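Ribonucleoside-diphosphate reductase, alpha chain (Actinobacillus ureae ATCC 25976, PDB 6DQX) probably catalyses the reduction of ribonucleoside diphosphates to deoxyribonucleotides, as the catalytic alpha subunit of a class Id ribonucleotide reductase. Local coordinates at residues A256-V261 / M267-S272; S294-Y299 / F422-V427; P416-S421 / V427-E432. All blocks are in the same frame, centred on the assembly; numbering follows the deposited sequence.

Overall arrangement
Contacts 2 and 3 form one neighbourhood, with centres about 7 Å apart: both use helix 418-423, they share Val427, and Ser294 OG of contact 2 lies 4.1 Å from Thr417 CG2 of contact 3. Contact 1 stands apart, its centre about 30 Å from that of contact 2 and 26 Å from that of contact 3; contacts 1 and 2 lie on opposite sides of the chain's centre. All three lie away from the magnesium site at His65, although the Thr268 side chain in contact 1 is about 5 Å from a bound magnesium ion. Thr417 before helix 418-423 and Leu424 and Val427 after it pack on strand 288-296, which follows contact 1 in the chain.

Contact 1 (A256-V261 / M267-S272); sequences AGRPDV and MTVHAS
Met267 offers its carbonyl oxygen to Arg258, whose NH1 donates across a 2.9 Å gap to Met267 O with an N-H...O angle of 155°. The oxygen lies in the guanidinium plane, at its edge, whereas the donor sits well above the carbonyl plane rather than on a lone pair. A bend at chi3 (-69°) in the otherwise extended arginine chain swings the head group round to this edge. At Thr268 the link becomes indirect: a water accepts from Arg258 NH1 at 3.1 Å and also hydrogen-bonds to Thr268 OG1. The threonine side chain is about 5 Å from a bound magnesium ion. Val269 adds the apolar part, its CG2 methyl resting against the arginine's aliphatic arm, 3.9 Å from Arg258 CD. Asn255 ties the two sides together, taking a hydrogen bond from Arg258 NE on its backbone oxygen and one from Val269 N on its side-chain OD1. The arginine thus pins the returning chain beside the junction of helices 251-256 and 260-264. Beyond Ser272 the chain probably enters the finger loop characteristic of the ribonucleotide reductase barrel, which in this family carries the radical-forming cysteine.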
ATOM      1  N   ALA A 256     -29.501 -15.497  -1.265  1.00 14.90           N
ATOM      2  CA  ALA A 256     -30.749 -16.256  -1.006  1.00 16.04           C
ATOM      3  C   ALA A 256     -30.567 -17.307   0.105  1.00 16.27           C
ATOM      4  O   ALA A 256     -31.544 -17.667   0.825  1.00 16.29           O
ATOM      5  CB  ALA A 256     -31.271 -16.893  -2.279  1.00 16.33           C
ATOM      6  N   GLY A 257     -29.326 -17.773   0.271  1.00 15.68           N
ATOM      7  CA  GLY A 257     -28.990 -18.757   1.288  1.00 15.64           C
ATOM      8  C   GLY A 257     -28.527 -18.218   2.625  1.00 15.27           C
ATOM      9  O   GLY A 257     -28.092 -18.999   3.466  1.00 15.02           O
ATOM     10  N   ARG A 258     -28.569 -16.894   2.825  1.00 14.66           N
ATOM     11  CA  ARG A 258     -28.163 -16.328   4.107  1.00 15.00           C
ATOM     12  C   ARG A 258     -29.121 -16.725   5.226  1.00 14.77           C
ATOM     13  O   ARG A 258     -30.316 -16.926   4.974  1.00 14.07           O
ATOM     14  CB  ARG A 258     -28.194 -14.813   4.070  1.00 14.72           C
ATOM     15  CG  ARG A 258     -27.134 -14.208   3.199  1.00 15.64           C
ATOM     16  CD  ARG A 258     -27.355 -12.715   3.103  1.00 14.82           C
ATOM     17  NE  ARG A 258     -28.554 -12.400   2.337  1.00 15.22           N
ATOM     18  CZ  ARG A 258     -29.076 -11.185   2.188  1.00 16.58           C
ATOM     19  NH1 ARG A 258     -28.556 -10.117   2.796  1.00 17.36           N
ATOM     20  NH2 ARG A 258     -30.150 -11.039   1.438  1.00 17.31           N
ATOM     21  N   PRO A 259     -28.609 -16.784   6.465  1.00 15.11           N
ATOM     22  CA  PRO A 259     -29.563 -16.896   7.577  1.00 15.14           C
ATOM     23  C   PRO A 259     -30.565 -15.737   7.612  1.00 15.94           C
ATOM     24  O   PRO A 259     -30.236 -14.604   7.209  1.00 14.24           O
ATOM     25  CB  PRO A 259     -28.678 -16.842   8.816  1.00 15.72           C
ATOM     26  CG  PRO A 259     -27.417 -16.199   8.386  1.00 15.51           C
ATOM     27  CD  PRO A 259     -27.225 -16.578   6.938  1.00 15.16           C
ATOM     28  N   ASP A 260     -31.758 -15.999   8.140  1.00 15.39           N
ATOM     29  CA  ASP A 260     -32.792 -14.964   8.251  1.00 17.05           C
ATOM     30  C   ASP A 260     -32.288 -13.647   8.848  1.00 15.97           C
ATOM     31  O   ASP A 260     -32.686 -12.560   8.380  1.00 16.96           O
ATOM     32  CB  ASP A 260     -33.984 -15.458   9.068  1.00 19.02           C
ATOM     33  CG  ASP A 260     -34.824 -16.511   8.342  1.00 21.53           C
ATOM     34  OD1 ASP A 260     -34.579 -16.846   7.166  1.00 22.87           O
ATOM     35  OD2 ASP A 260     -35.726 -17.050   9.008  1.00 24.86           O
ATOM     36  N   VAL A 261     -31.433 -13.727   9.866  1.00 14.58           N
ATOM     37  CA  VAL A 261     -30.934 -12.505  10.528  1.00 14.76           C
ATOM     38  C   VAL A 261     -30.279 -11.545   9.541  1.00 14.12           C
ATOM     39  O   VAL A 261     -30.469 -10.328   9.655  1.00 14.54           O
ATOM     40  CB  VAL A 261     -29.981 -12.795  11.707  1.00 14.85           C
ATOM     41  CG1 VAL A 261     -28.723 -13.515  11.240  1.00 15.88           C
ATOM     42  CG2 VAL A 261     -29.624 -11.510  12.450  1.00 15.67           C
ATOM     43  N   MET A 267     -28.021  -7.366   5.374  1.00 15.05           N
ATOM     44  CA  MET A 267     -26.584  -7.517   5.461  1.00 15.21           C
ATOM     45  C   MET A 267     -26.127  -8.365   4.277  1.00 15.24           C
ATOM     46  O   MET A 267     -26.116  -9.604   4.313  1.00 14.46           O
ATOM     47  CB  MET A 267     -26.190  -8.089   6.810  1.00 15.71           C
ATOM     48  CG  MET A 267     -26.712  -7.214   7.944  1.00 16.77           C
ATOM     49  SD  MET A 267     -26.130  -7.677   9.561  1.00 19.57           S
ATOM     50  CE  MET A 267     -24.657  -6.674   9.710  1.00 19.66           C
ATOM     51  N   THR A 268     -25.800  -7.672   3.203  1.00 14.46           N
ATOM     52  CA  THR A 268     -25.449  -8.305   1.929  1.00 14.97           C
ATOM     53  C   THR A 268     -24.106  -9.021   1.979  1.00 13.68           C
ATOM     54  O   THR A 268     -23.154  -8.500   2.556  1.00 12.99           O
ATOM     55  CB  THR A 268     -25.349  -7.224   0.830  1.00 17.01           C
ATOM     56  OG1 THR A 268     -26.461  -6.340   0.944  1.00 17.88           O
ATOM     57  CG2 THR A 268     -25.309  -7.841  -0.574  1.00 17.99           C
ATOM     58  N   VAL A 269     -24.024 -10.191   1.334  1.00 13.49           N
ATOM     59  CA  VAL A 269     -22.775 -10.885   1.124  1.00 13.15           C
ATOM     60  C   VAL A 269     -22.284 -10.429  -0.253  1.00 13.21           C
ATOM     61  O   VAL A 269     -22.859 -10.812  -1.271  1.00 12.42           O
ATOM     62  CB  VAL A 269     -22.920 -12.433   1.206  1.00 13.16           C
ATOM     63  CG1 VAL A 269     -21.578 -13.116   0.981  1.00 12.73           C
ATOM     64  CG2 VAL A 269     -23.471 -12.840   2.578  1.00 13.28           C
ATOM     65  N   HIS A 270     -21.244  -9.581  -0.279  1.00 13.04           N
ATOM     66  CA  HIS A 270     -20.716  -9.042  -1.532  1.00 12.80           C
ATOM     67  C   HIS A 270     -19.796  -9.990  -2.245  1.00 12.57           C
ATOM     68  O   HIS A 270     -19.646  -9.917  -3.482  1.00 13.63           O
ATOM     69  CB  HIS A 270     -19.923  -7.735  -1.277  1.00 13.15           C
ATOM     70  CG  HIS A 270     -20.706  -6.669  -0.580  1.00 13.57           C
ATOM     71  ND1 HIS A 270     -21.717  -5.969  -1.197  1.00 14.15           N
ATOM     72  CD2 HIS A 270     -20.600  -6.155   0.665  1.00 14.45           C
ATOM     73  CE1 HIS A 270     -22.229  -5.095  -0.347  1.00 14.77           C
ATOM     74  NE2 HIS A 270     -21.551  -5.173   0.785  1.00 14.78           N
ATOM     75  N   ALA A 271     -19.108 -10.817  -1.458  1.00 12.57           N
ATOM     76  CA  ALA A 271     -17.976 -11.610  -1.903  1.00 12.83           C
ATOM     77  C   ALA A 271     -17.745 -12.750  -0.924  1.00 12.88           C
ATOM     78  O   ALA A 271     -18.239 -12.730   0.210  1.00 13.28           O
ATOM     79  CB  ALA A 271     -16.711 -10.739  -1.953  1.00 13.18           C
ATOM     80  N   SER A 272     -16.962 -13.720  -1.348  1.00 12.92           N
ATOM     81  CA  SER A 272     -16.462 -14.760  -0.442  1.00 13.17           C
ATOM     82  C   SER A 272     -15.009 -14.492  -0.019  1.00 13.61           C
ATOM     83  O   SER A 272     -14.497 -13.347  -0.139  1.00 14.15           O
ATOM     84  CB  SER A 272     -16.711 -16.143  -1.093  1.00 13.13           C
ATOM     85  OG  SER A 272     -16.346 -17.212  -0.223  1.00 12.74           O
TER
HETATM   86  O   HOH W   1     -29.294  -7.324   1.648  1.00 13.03           O

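Contact 2 (S294-Y299 / F422-V427); sequences SMNLLY and FILGSV
Asn296, the last residue of strand 288-296, lays its side chain against Leu424, with Asn296 ND2 3.6 Å from Leu424 CD2. Asn296 CB is also close to Leu424 CD2, at 3.8 Å, so this one methyl sits against both the stem and the amide nitrogen, the two side chains being skewed to each other. With CG anti to its backbone N (chi1 -173°), the asparagine reaches out of the strand toward segment 422-427. Its amide is held at both ends. Asn296 ND2 donates to Gly83 O and also to a water 3.1 Å away, and that water donates in turn to Leu424 O at 3.0 Å, so a polar bridge runs beside the apolar touch. Asn296 OD1 accepts from Leu298 N at 3.2 Å, which closes an Asx turn as the strand ends; the N-H comes from above the amide plane, 50° out of it. The same oxygen, Asn296 OD1, lies 4.1 Å from both Val427 CG1 and Val427 CG2. Leu298, in the short 3-10 segment that follows, brings CD2 to 3.8 Å from Val427 CG1, the two side chains meeting at a slant. Both segments change direction here: 294-299 leaves its strand through the Asx turn, while 422-427 leaves its helix through an inverse gamma turn centred on Leu424. The barrel framework continues on both flanks of strand 288-296, which pairs antiparallel with strand 85-87 and parallel with strand 347-351. Leu351 of the latter strand touches Asn296, Leu424 and Val427 alike. Helix 353-359 supplies Ala359 against Leu298 and Ser355 against Val427, and Trp32 from a loop packs on Leu424, so the end of helix 418-423 is packed on the end of strand 288-296, with strand 347-351 and helix 353-359 beside it.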
ATOM      1  N   SER A 294     -12.671 -28.897  12.062  1.00 11.48           N
ATOM      2  CA  SER A 294     -13.353 -29.867  11.180  1.00 12.30           C
ATOM      3  C   SER A 294     -13.606 -31.214  11.833  1.00 11.51           C
ATOM      4  O   SER A 294     -12.757 -31.746  12.563  1.00 12.21           O
ATOM      5  CB  SER A 294     -12.543 -30.086   9.903  1.00 13.01           C
ATOM      6  OG  SER A 294     -12.000 -28.848   9.408  1.00 15.71           O
ATOM      7  N   MET A 295     -14.784 -31.748  11.556  1.00 11.37           N
ATOM      8  CA  MET A 295     -15.135 -33.096  11.993  1.00 11.48           C
ATOM      9  C   MET A 295     -14.623 -34.140  11.006  1.00 11.22           C
ATOM     10  O   MET A 295     -14.789 -33.989   9.819  1.00 11.30           O
ATOM     11  CB  MET A 295     -16.647 -33.232  12.125  1.00 11.65           C
ATOM     12  CG  MET A 295     -17.277 -32.406  13.250  1.00 12.30           C
ATOM     13  SD  MET A 295     -16.722 -32.772  14.916  1.00 12.99           S
ATOM     14  CE  MET A 295     -17.095 -34.511  15.075  1.00 13.37           C
ATOM     15  N   ASN A 296     -14.052 -35.229  11.525  1.00 11.14           N
ATOM     16  CA  ASN A 296     -13.516 -36.287  10.692  1.00 11.06           C
ATOM     17  C   ASN A 296     -14.643 -37.259  10.396  1.00 11.25           C
ATOM     18  O   ASN A 296     -14.998 -38.088  11.249  1.00 10.96           O
ATOM     19  CB  ASN A 296     -12.396 -37.022  11.421  1.00 10.94           C
ATOM     20  CG  ASN A 296     -11.682 -38.021  10.553  1.00 11.32           C
ATOM     21  OD1 ASN A 296     -12.060 -38.260   9.415  1.00 11.91           O
ATOM     22  ND2 ASN A 296     -10.658 -38.676  11.123  1.00 12.32           N
ATOM     23  N   LEU A 297     -15.161 -37.180   9.180  1.00 11.38           N
ATOM     24  CA  LEU A 297     -16.290 -38.039   8.774  1.00 12.31           C
ATOM     25  C   LEU A 297     -15.943 -39.519   8.676  1.00 13.00           C
ATOM     26  O   LEU A 297     -16.858 -40.364   8.682  1.00 12.05           O
ATOM     27  CB  LEU A 297     -16.861 -37.572   7.456  1.00 12.71           C
ATOM     28  CG  LEU A 297     -17.343 -36.122   7.409  1.00 12.25           C
ATOM     29  CD1 LEU A 297     -18.029 -35.839   6.096  1.00 12.37           C
ATOM     30  CD2 LEU A 297     -18.249 -35.730   8.569  1.00 12.09           C
ATOM     31  N   LEU A 298     -14.651 -39.871   8.612  1.00 13.68           N
ATOM     32  CA  LEU A 298     -14.271 -41.291   8.663  1.00 14.30           C
ATOM     33  C   LEU A 298     -14.917 -41.991   9.855  1.00 14.54           C
ATOM     34  O   LEU A 298     -15.295 -43.179   9.772  1.00 14.79           O
ATOM     35  CB  LEU A 298     -12.749 -41.442   8.737  1.00 14.70           C
ATOM     36  CG  LEU A 298     -12.182 -42.866   8.894  1.00 15.16           C
ATOM     37  CD1 LEU A 298     -12.683 -43.746   7.768  1.00 15.55           C
ATOM     38  CD2 LEU A 298     -10.660 -42.821   8.890  1.00 16.00           C
ATOM     39  N   TYR A 299     -15.042 -41.272  10.968  1.00 14.36           N
ATOM     40  CA  TYR A 299     -15.590 -41.826  12.189  1.00 14.89           C
ATOM     41  C   TYR A 299     -17.021 -41.420  12.483  1.00 14.36           C
ATOM     42  O   TYR A 299     -17.455 -41.487  13.631  1.00 14.46           O
ATOM     43  CB  TYR A 299     -14.645 -41.470  13.354  1.00 15.49           C
ATOM     44  CG  TYR A 299     -13.248 -42.012  13.163  1.00 15.83           C
ATOM     45  CD1 TYR A 299     -13.030 -43.375  12.932  1.00 17.47           C
ATOM     46  CD2 TYR A 299     -12.129 -41.164  13.192  1.00 16.18           C
ATOM     47  CE1 TYR A 299     -11.753 -43.876  12.740  1.00 18.20           C
ATOM     48  CE2 TYR A 299     -10.846 -41.663  12.991  1.00 17.05           C
ATOM     49  CZ  TYR A 299     -10.658 -43.014  12.781  1.00 18.29           C
ATOM     50  OH  TYR A 299      -9.386 -43.512  12.594  1.00 20.46           O
ATOM     51  N   PHE A 422      -3.875 -34.388   5.955  1.00 22.12           N
ATOM     52  CA  PHE A 422      -2.594 -35.077   6.112  1.00 22.99           C
ATOM     53  C   PHE A 422      -2.311 -35.361   7.596  1.00 21.97           C
ATOM     54  O   PHE A 422      -2.075 -36.504   7.966  1.00 21.89           O
ATOM     55  CB  PHE A 422      -1.450 -34.271   5.501  1.00 24.54           C
ATOM     56  CG  PHE A 422      -0.105 -34.939   5.658  1.00 26.23           C
ATOM     57  CD1 PHE A 422       0.141 -36.166   5.054  1.00 27.83           C
ATOM     58  CD2 PHE A 422       0.895 -34.355   6.435  1.00 27.22           C
ATOM     59  CE1 PHE A 422       1.373 -36.803   5.199  1.00 29.15           C
ATOM     60  CE2 PHE A 422       2.124 -34.978   6.582  1.00 28.69           C
ATOM     61  CZ  PHE A 422       2.364 -36.205   5.966  1.00 30.06           C
ATOM     62  N   ILE A 423      -2.395 -34.320   8.418  1.00 20.33           N
ATOM     63  CA  ILE A 423      -2.130 -34.412   9.860  1.00 21.29           C
ATOM     64  C   ILE A 423      -3.013 -35.491  10.502  1.00 21.05           C
ATOM     65  O   ILE A 423      -2.538 -36.314  11.289  1.00 19.63           O
ATOM     66  CB  ILE A 423      -2.315 -33.044  10.552  1.00 21.77           C
ATOM     67  CG1 ILE A 423      -1.190 -32.062  10.155  1.00 22.33           C
ATOM     68  CG2 ILE A 423      -2.379 -33.168  12.078  1.00 22.35           C
ATOM     69  CD1 ILE A 423      -1.484 -30.614  10.475  1.00 22.77           C
ATOM     70  N   LEU A 424      -4.289 -35.504  10.123  1.00 19.69           N
ATOM     71  CA  LEU A 424      -5.274 -36.404  10.735  1.00 20.07           C
ATOM     72  C   LEU A 424      -5.416 -37.733   9.998  1.00 20.74           C
ATOM     73  O   LEU A 424      -6.473 -38.071   9.453  1.00 20.02           O
ATOM     74  CB  LEU A 424      -6.615 -35.664  10.893  1.00 20.45           C
ATOM     75  CG  LEU A 424      -7.565 -36.255  11.928  1.00 20.90           C
ATOM     76  CD1 LEU A 424      -6.984 -36.115  13.325  1.00 22.25           C
ATOM     77  CD2 LEU A 424      -8.921 -35.563  11.853  1.00 20.27           C
ATOM     78  N   GLY A 425      -4.335 -38.515  10.014  1.00 20.88           N
ATOM     79  CA  GLY A 425      -4.369 -39.871   9.472  1.00 21.31           C
ATOM     80  C   GLY A 425      -4.359 -39.985   7.966  1.00 20.07           C
ATOM     81  O   GLY A 425      -4.773 -41.012   7.446  1.00 19.90           O
ATOM     82  N   SER A 426      -3.936 -38.926   7.261  1.00 20.37           N
ATOM     83  CA  SER A 426      -3.967 -38.892   5.792  1.00 21.16           C
ATOM     84  C   SER A 426      -5.358 -39.230   5.209  1.00 19.55           C
ATOM     85  O   SER A 426      -5.471 -39.878   4.187  1.00 19.38           O
ATOM     86  CB  SER A 426      -2.890 -39.804   5.186  1.00 23.30           C
ATOM     87  OG  SER A 426      -1.627 -39.284   5.491  1.00 27.49           O
ATOM     88  N   VAL A 427      -6.407 -38.769   5.872  1.00 18.84           N
ATOM     89  CA  VAL A 427      -7.767 -38.931   5.320  1.00 20.35           C
ATOM     90  C   VAL A 427      -8.005 -38.038   4.114  1.00 19.71           C
ATOM     91  O   VAL A 427      -7.192 -37.155   3.782  1.00 18.47           O
ATOM     92  CB  VAL A 427      -8.887 -38.721   6.372  1.00 21.58           C
ATOM     93  CG1 VAL A 427      -8.789 -39.785   7.448  1.00 22.24           C
ATOM     94  CG2 VAL A 427      -8.894 -37.313   6.935  1.00 22.03           C
TER
HETATM   95  O   HOH W   2      -8.125 -40.343  10.430  1.00 18.51           O

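Contact 3 (P416-S421 / V427-E432); sequences PTKSSS and VSPSVE
Thr417 OG1 receives the backbone N-H of Ser430, with Thr417 OG1 and Ser430 N 2.8 Å apart and an N-H...O angle of 153°. Thr417 OG1 in turn donates a hydrogen bond to Ser421 OG, 2.9 Å away, and Ser421 OG donates to Ser428 O at 3.0 Å. In this chain of hydrogen bonds each hydroxyl oxygen accepts one bond and gives one, joining the start of the helix to the loop. In Thr417, chi1 of 67° places OG1 between the backbone N and the carbonyl carbon, where it can meet both Ser430 and Ser421. A weak backbone bond from Val427 N to Ser421 O joins the two segments where the loop leaves the helix. On the exposed side Lys418 bends at chi2 and chi4, so that its CD and CE lie against the Pro429 ring, with Lys418 CE 3.7 Å from Pro429 CB, before NZ forms a salt bridge with Glu432 OE1 at 3.2 Å, its hydrogen bond being weak. The two charged side chains cross at about a right angle. Thr417 occupies the N-cap position of helix 418-423, but its side chain makes no capping bond; OG1 is used by Ser430 N and Ser421 OG instead. In related ribonucleotide reductases the start of the corresponding helix binds the substrate's phosphates, which suggests a similar place here. Facing it, Pro429 to Glu432 make a type II' beta turn, with the Glu432 N to Pro429 O bond 2.8 Å long. A water links the two sides, accepting from Thr417 N and hydrogen-bonding to Ser430 OG. Farther out, Asn523 donates to Glu432 OE2, which helps to set the carboxylate facing the lysine, and Ser428 OG is hydrogen-bonded to Ser355 N of helix 353-359.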
ATOM      1  N   PRO A 416     -11.226 -26.006   2.402  1.00 15.61           N
ATOM      2  CA  PRO A 416     -10.270 -27.013   1.954  1.00 16.47           C
ATOM      3  C   PRO A 416      -9.468 -27.501   3.158  1.00 16.72           C
ATOM      4  O   PRO A 416      -9.323 -26.771   4.138  1.00 17.35           O
ATOM      5  CB  PRO A 416      -9.356 -26.223   0.990  1.00 17.46           C
ATOM      6  CG  PRO A 416     -10.080 -24.950   0.709  1.00 16.94           C
ATOM      7  CD  PRO A 416     -10.814 -24.654   1.966  1.00 15.90           C
ATOM      8  N   THR A 417      -9.002 -28.733   3.144  1.00 16.70           N
ATOM      9  CA  THR A 417      -8.323 -29.279   4.340  1.00 17.81           C
ATOM     10  C   THR A 417      -7.077 -30.091   3.958  1.00 20.00           C
ATOM     11  O   THR A 417      -6.785 -31.094   4.598  1.00 18.20           O
ATOM     12  CB  THR A 417      -9.257 -30.176   5.205  1.00 17.30           C
ATOM     13  OG1 THR A 417      -9.584 -31.351   4.483  1.00 16.24           O
ATOM     14  CG2 THR A 417     -10.517 -29.479   5.636  1.00 17.28           C
ATOM     15  N   LYS A 418      -6.317 -29.653   2.954  1.00 22.62           N
ATOM     16  CA  LYS A 418      -5.234 -30.513   2.433  1.00 25.20           C
ATOM     17  C   LYS A 418      -4.194 -30.850   3.519  1.00 24.44           C
ATOM     18  O   LYS A 418      -3.901 -32.017   3.755  1.00 23.77           O
ATOM     19  CB  LYS A 418      -4.565 -29.898   1.198  1.00 28.25           C
ATOM     20  CG  LYS A 418      -5.492 -29.729  -0.008  1.00 32.30           C
ATOM     21  CD  LYS A 418      -5.912 -31.038  -0.659  1.00 34.09           C
ATOM     22  CE  LYS A 418      -7.116 -30.863  -1.591  1.00 36.51           C
ATOM     23  NZ  LYS A 418      -6.843 -30.125  -2.855  1.00 37.39           N
ATOM     24  N   SER A 419      -3.689 -29.843   4.225  1.00 25.48           N
ATOM     25  CA  SER A 419      -2.713 -30.090   5.294  1.00 26.41           C
ATOM     26  C   SER A 419      -3.364 -30.723   6.511  1.00 24.64           C
ATOM     27  O   SER A 419      -2.791 -31.625   7.139  1.00 22.14           O
ATOM     28  CB  SER A 419      -1.988 -28.796   5.678  1.00 29.17           C
ATOM     29  OG  SER A 419      -1.314 -28.280   4.537  1.00 32.64           O
ATOM     30  N   SER A 420      -4.569 -30.259   6.849  1.00 22.71           N
ATOM     31  CA  SER A 420      -5.275 -30.780   8.003  1.00 23.22           C
ATOM     32  C   SER A 420      -5.617 -32.266   7.833  1.00 20.94           C
ATOM     33  O   SER A 420      -5.503 -33.029   8.782  1.00 22.64           O
ATOM     34  CB  SER A 420      -6.541 -29.973   8.276  1.00 23.93           C
ATOM     35  OG  SER A 420      -6.222 -28.617   8.500  1.00 27.66           O
ATOM     36  N   SER A 421      -5.977 -32.666   6.617  1.00 20.34           N
ATOM     37  CA  SER A 421      -6.257 -34.071   6.303  1.00 20.58           C
ATOM     38  C   SER A 421      -4.998 -34.927   6.417  1.00 20.86           C
ATOM     39  O   SER A 421      -5.042 -36.061   6.916  1.00 18.43           O
ATOM     40  CB  SER A 421      -6.852 -34.208   4.893  1.00 20.56           C
ATOM     41  OG  SER A 421      -8.223 -33.875   4.917  1.00 19.52           O
ATOM     42  N   VAL A 427      -6.407 -38.769   5.872  1.00 18.84           N
ATOM     43  CA  VAL A 427      -7.767 -38.931   5.320  1.00 20.35           C
ATOM     44  C   VAL A 427      -8.005 -38.038   4.114  1.00 19.71           C
ATOM     45  O   VAL A 427      -7.192 -37.155   3.782  1.00 18.47           O
ATOM     46  CB  VAL A 427      -8.887 -38.721   6.372  1.00 21.58           C
ATOM     47  CG1 VAL A 427      -8.789 -39.785   7.448  1.00 22.24           C
ATOM     48  CG2 VAL A 427      -8.894 -37.313   6.935  1.00 22.03           C
ATOM     49  N   SER A 428      -9.099 -38.305   3.408  1.00 19.01           N
ATOM     50  CA  SER A 428      -9.419 -37.579   2.210  1.00 17.39           C
ATOM     51  C   SER A 428      -9.675 -36.102   2.563  1.00 16.26           C
ATOM     52  O   SER A 428     -10.115 -35.766   3.657  1.00 15.64           O
ATOM     53  CB  SER A 428     -10.634 -38.202   1.489  1.00 17.69           C
ATOM     54  OG  SER A 428     -11.749 -38.220   2.358  1.00 17.66           O
ATOM     55  N   PRO A 429      -9.375 -35.212   1.631  1.00 16.02           N
ATOM     56  CA  PRO A 429      -9.577 -33.777   1.897  1.00 15.80           C
ATOM     57  C   PRO A 429     -11.025 -33.314   1.803  1.00 14.72           C
ATOM     58  O   PRO A 429     -11.706 -33.671   0.865  1.00 15.50           O
ATOM     59  CB  PRO A 429      -8.722 -33.113   0.826  1.00 16.65           C
ATOM     60  CG  PRO A 429      -8.629 -34.093  -0.266  1.00 17.36           C
ATOM     61  CD  PRO A 429      -8.872 -35.460   0.264  1.00 16.35           C
ATOM     62  N   SER A 430     -11.490 -32.565   2.813  1.00 13.81           N
ATOM     63  CA  SER A 430     -12.853 -32.011   2.859  1.00 14.04           C
ATOM     64  C   SER A 430     -13.875 -32.983   2.285  1.00 13.59           C
ATOM     65  O   SER A 430     -13.991 -34.107   2.791  1.00 13.70           O
ATOM     66  CB  SER A 430     -12.970 -30.569   2.275  1.00 14.76           C
ATOM     67  OG  SER A 430     -12.851 -30.548   0.873  1.00 15.05           O
ATOM     68  N   VAL A 431     -14.613 -32.559   1.265  1.00 12.88           N
ATOM     69  CA  VAL A 431     -15.608 -33.408   0.586  1.00 13.20           C
ATOM     70  C   VAL A 431     -15.093 -33.865  -0.775  1.00 13.34           C
ATOM     71  O   VAL A 431     -15.835 -34.352  -1.593  1.00 14.00           O
ATOM     72  CB  VAL A 431     -16.959 -32.670   0.414  1.00 12.43           C
ATOM     73  CG1 VAL A 431     -17.620 -32.478   1.771  1.00 12.76           C
ATOM     74  CG2 VAL A 431     -16.806 -31.304  -0.276  1.00 12.57           C
ATOM     75  N   GLU A 432     -13.810 -33.680  -1.020  1.00 14.52           N
ATOM     76  CA  GLU A 432     -13.229 -33.930  -2.329  1.00 15.94           C
ATOM     77  C   GLU A 432     -12.859 -35.418  -2.446  1.00 16.92           C
ATOM     78  O   GLU A 432     -12.447 -36.034  -1.466  1.00 16.85           O
ATOM     79  CB  GLU A 432     -11.980 -33.038  -2.435  1.00 17.79           C
ATOM     80  CG  GLU A 432     -11.563 -32.572  -3.799  1.00 20.10           C
ATOM     81  CD  GLU A 432     -10.458 -31.525  -3.719  1.00 20.47           C
ATOM     82  OE1 GLU A 432      -9.300 -31.928  -3.757  1.00 24.17           O
ATOM     83  OE2 GLU A 432     -10.750 -30.309  -3.590  1.00 21.24           O
TER
HETATM   84  O   HOH W   3      -9.998 -30.081   0.740  1.00 25.47           O